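Local coordinates for chromosome replication initiation protein (PDB 2VN2) that probably takes part in primosome assembly at the start of chromosome replication, this chain being its N-terminal, winged-helix-like oligomerisation domain, at residues G13-P18 against H40-F45. Residues are numbered along the deposited sequence; the frame is centred on the assembly and turned at random.
Sequences GSIAVP and HMQSFF
Ile15 reaches from strand 14-18 to helix 32-45, its CD1 end against Ser43, its CG1 and CG2 against the Gln42 amide. CD1 of Ile15 lies 3.4 Å from Ser43 CB, tight for two carbons, and a residue as small as serine lets the strand come this close. Ile15 CG2 meets Gln42 OE1 at 3.5 Å, while Ile15 CG1 lies 3.8 Å from Gln42 NE2. A beta-branched, apolar residue suits this buried strand position, offering the helix both CG2 and the CG1-CD1 arm. The two side chains slide past each other in opposite directions. Gln42 carries its amide as far as Ala16 because CG stands anti to the backbone N (chi1 -175°) and the chain stays extended; NE2 remains 3.9 Å from Ala16 O and is hydrogen-bonded instead to Glu46. A glutamine suits this partly exposed place because its long chain brings the amide against the isoleucine while NE2 still pairs with Glu46. An alanine in place of Ile15 is likely to leave a gap beside Ser43 and the Gln42 amide without its apolar neighbour. The strand continues an antiparallel ladder into a second subunit, so the contact places helix 32-45 beside the intersubunit sheet, while Phe44 and Met41 pack on helix 54-59.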
loop_
_atom_site.group_PDB
_atom_site.type_symbol
_atom_site.label_atom_id
_atom_site.label_comp_id
_atom_site.label_asym_id
_atom_site.label_seq_id
_atom_site.Cartn_x
_atom_site.Cartn_y
_atom_site.Cartn_z
ATOM N N GLY A 13 -8.765 0.272 4.720
ATOM C CA GLY A 13 -7.631 0.272 3.846
ATOM C C GLY A 13 -6.640 1.416 3.911
ATOM O O GLY A 13 -6.657 2.236 4.808
ATOM N N SER A 14 -5.778 1.425 2.924
ATOM C CA SER A 14 -4.517 2.152 2.932
ATOM C C SER A 14 -4.306 2.690 1.571
ATOM O O SER A 14 -4.739 2.064 0.633
ATOM C CB SER A 14 -3.394 1.215 3.313
ATOM O OG SER A 14 -3.501 1.054 4.727
ATOM N N ILE A 15 -3.627 3.832 1.503
ATOM C CA ILE A 15 -3.085 4.486 0.299
ATOM C C ILE A 15 -1.605 4.041 0.279
ATOM O O ILE A 15 -0.918 4.042 1.328
ATOM C CB ILE A 15 -3.395 6.033 0.314
ATOM C CG1 ILE A 15 -4.570 6.338 -0.616
ATOM C CG2 ILE A 15 -2.367 6.953 -0.332
ATOM C CD1 ILE A 15 -5.869 6.573 0.109
ATOM N N ALA A 16 -1.160 3.512 -0.864
ATOM C CA ALA A 16 0.215 3.091 -1.023
ATOM C C ALA A 16 0.951 4.294 -1.578
ATOM O O ALA A 16 0.623 4.695 -2.720
ATOM C CB ALA A 16 0.327 1.939 -1.974
ATOM N N VAL A 17 1.892 4.868 -0.788
ATOM C CA VAL A 17 2.636 6.017 -1.190
ATOM C C VAL A 17 4.011 5.572 -1.712
ATOM O O VAL A 17 4.868 5.132 -0.945
ATOM C CB VAL A 17 2.837 6.928 -0.013
ATOM C CG1 VAL A 17 3.788 8.077 -0.327
ATOM C CG2 VAL A 17 1.462 7.525 0.396
ATOM N N PRO A 18 4.258 5.718 -3.030
ATOM C CA PRO A 18 5.550 5.237 -3.493
ATOM C C PRO A 18 6.728 5.928 -2.846
ATOM O O PRO A 18 6.754 7.109 -2.775
ATOM C CB PRO A 18 5.572 5.554 -5.021
ATOM C CG PRO A 18 4.009 5.920 -5.350
ATOM C CD PRO A 18 3.363 6.286 -4.076
ATOM N N HIS A 40 -4.624 13.035 -0.738
ATOM C CA HIS A 40 -6.156 13.080 -0.671
ATOM C C HIS A 40 -6.792 12.822 -2.074
ATOM O O HIS A 40 -7.798 12.114 -2.139
ATOM C CB HIS A 40 -6.791 14.310 -0.070
ATOM C CG HIS A 40 -6.461 14.555 1.367
ATOM N ND1 HIS A 40 -7.039 13.867 2.407
ATOM C CD2 HIS A 40 -5.601 15.432 1.932
ATOM C CE1 HIS A 40 -6.546 14.304 3.551
ATOM N NE2 HIS A 40 -5.670 15.252 3.285
ATOM N N MET A 41 -6.262 13.407 -3.163
ATOM C CA MET A 41 -6.831 13.129 -4.486
ATOM C C MET A 41 -6.739 11.700 -4.799
ATOM O O MET A 41 -7.701 11.209 -5.236
ATOM C CB MET A 41 -6.242 13.858 -5.687
ATOM C CG MET A 41 -6.396 15.468 -5.672
ATOM S SD MET A 41 -5.255 16.306 -6.903
ATOM C CE MET A 41 -5.460 15.102 -8.132
ATOM N N GLN A 42 -5.614 11.025 -4.576
ATOM C CA GLN A 42 -5.552 9.560 -4.854
ATOM C C GLN A 42 -6.707 8.811 -4.157
ATOM O O GLN A 42 -7.395 7.971 -4.724
ATOM C CB GLN A 42 -4.229 8.952 -4.428
ATOM C CG GLN A 42 -4.097 7.466 -4.832
ATOM C CD GLN A 42 -2.888 6.797 -4.155
ATOM O OE1 GLN A 42 -1.871 7.488 -3.767
ATOM N NE2 GLN A 42 -2.991 5.438 -3.935
ATOM N N SER A 43 -6.931 9.193 -2.917
ATOM C CA SER A 43 -7.919 8.569 -2.049
ATOM C C SER A 43 -9.369 8.715 -2.562
ATOM O O SER A 43 -10.164 7.786 -2.471
ATOM C CB SER A 43 -7.773 9.229 -0.672
ATOM O OG SER A 43 -8.648 8.647 0.255
ATOM N N PHE A 44 -9.718 9.907 -3.010
ATOM C CA PHE A 44 -10.922 10.183 -3.844
ATOM C C PHE A 44 -11.008 9.342 -5.140
ATOM O O PHE A 44 -12.076 8.794 -5.435
ATOM C CB PHE A 44 -11.035 11.680 -4.170
ATOM C CG PHE A 44 -11.665 12.507 -3.078
ATOM C CD1 PHE A 44 -12.987 12.328 -2.709
ATOM C CD2 PHE A 44 -10.949 13.469 -2.429
ATOM C CE1 PHE A 44 -13.564 13.093 -1.666
ATOM C CE2 PHE A 44 -11.506 14.263 -1.397
ATOM C CZ PHE A 44 -12.776 14.080 -1.020
ATOM N N PHE A 45 -9.920 9.246 -5.929
ATOM C CA PHE A 45 -9.923 8.400 -7.152
ATOM C C PHE A 45 -10.266 6.950 -6.768
ATOM O O PHE A 45 -10.902 6.241 -7.519
ATOM C CB PHE A 45 -8.534 8.297 -7.847
ATOM C CG PHE A 45 -7.966 9.611 -8.336
ATOM C CD1 PHE A 45 -8.803 10.766 -8.493
ATOM C CD2 PHE A 45 -6.628 9.678 -8.699
ATOM C CE1 PHE A 45 -8.304 11.898 -8.928
ATOM C CE2 PHE A 45 -6.107 10.812 -9.169
ATOM C CZ PHE A 45 -6.939 11.929 -9.278
#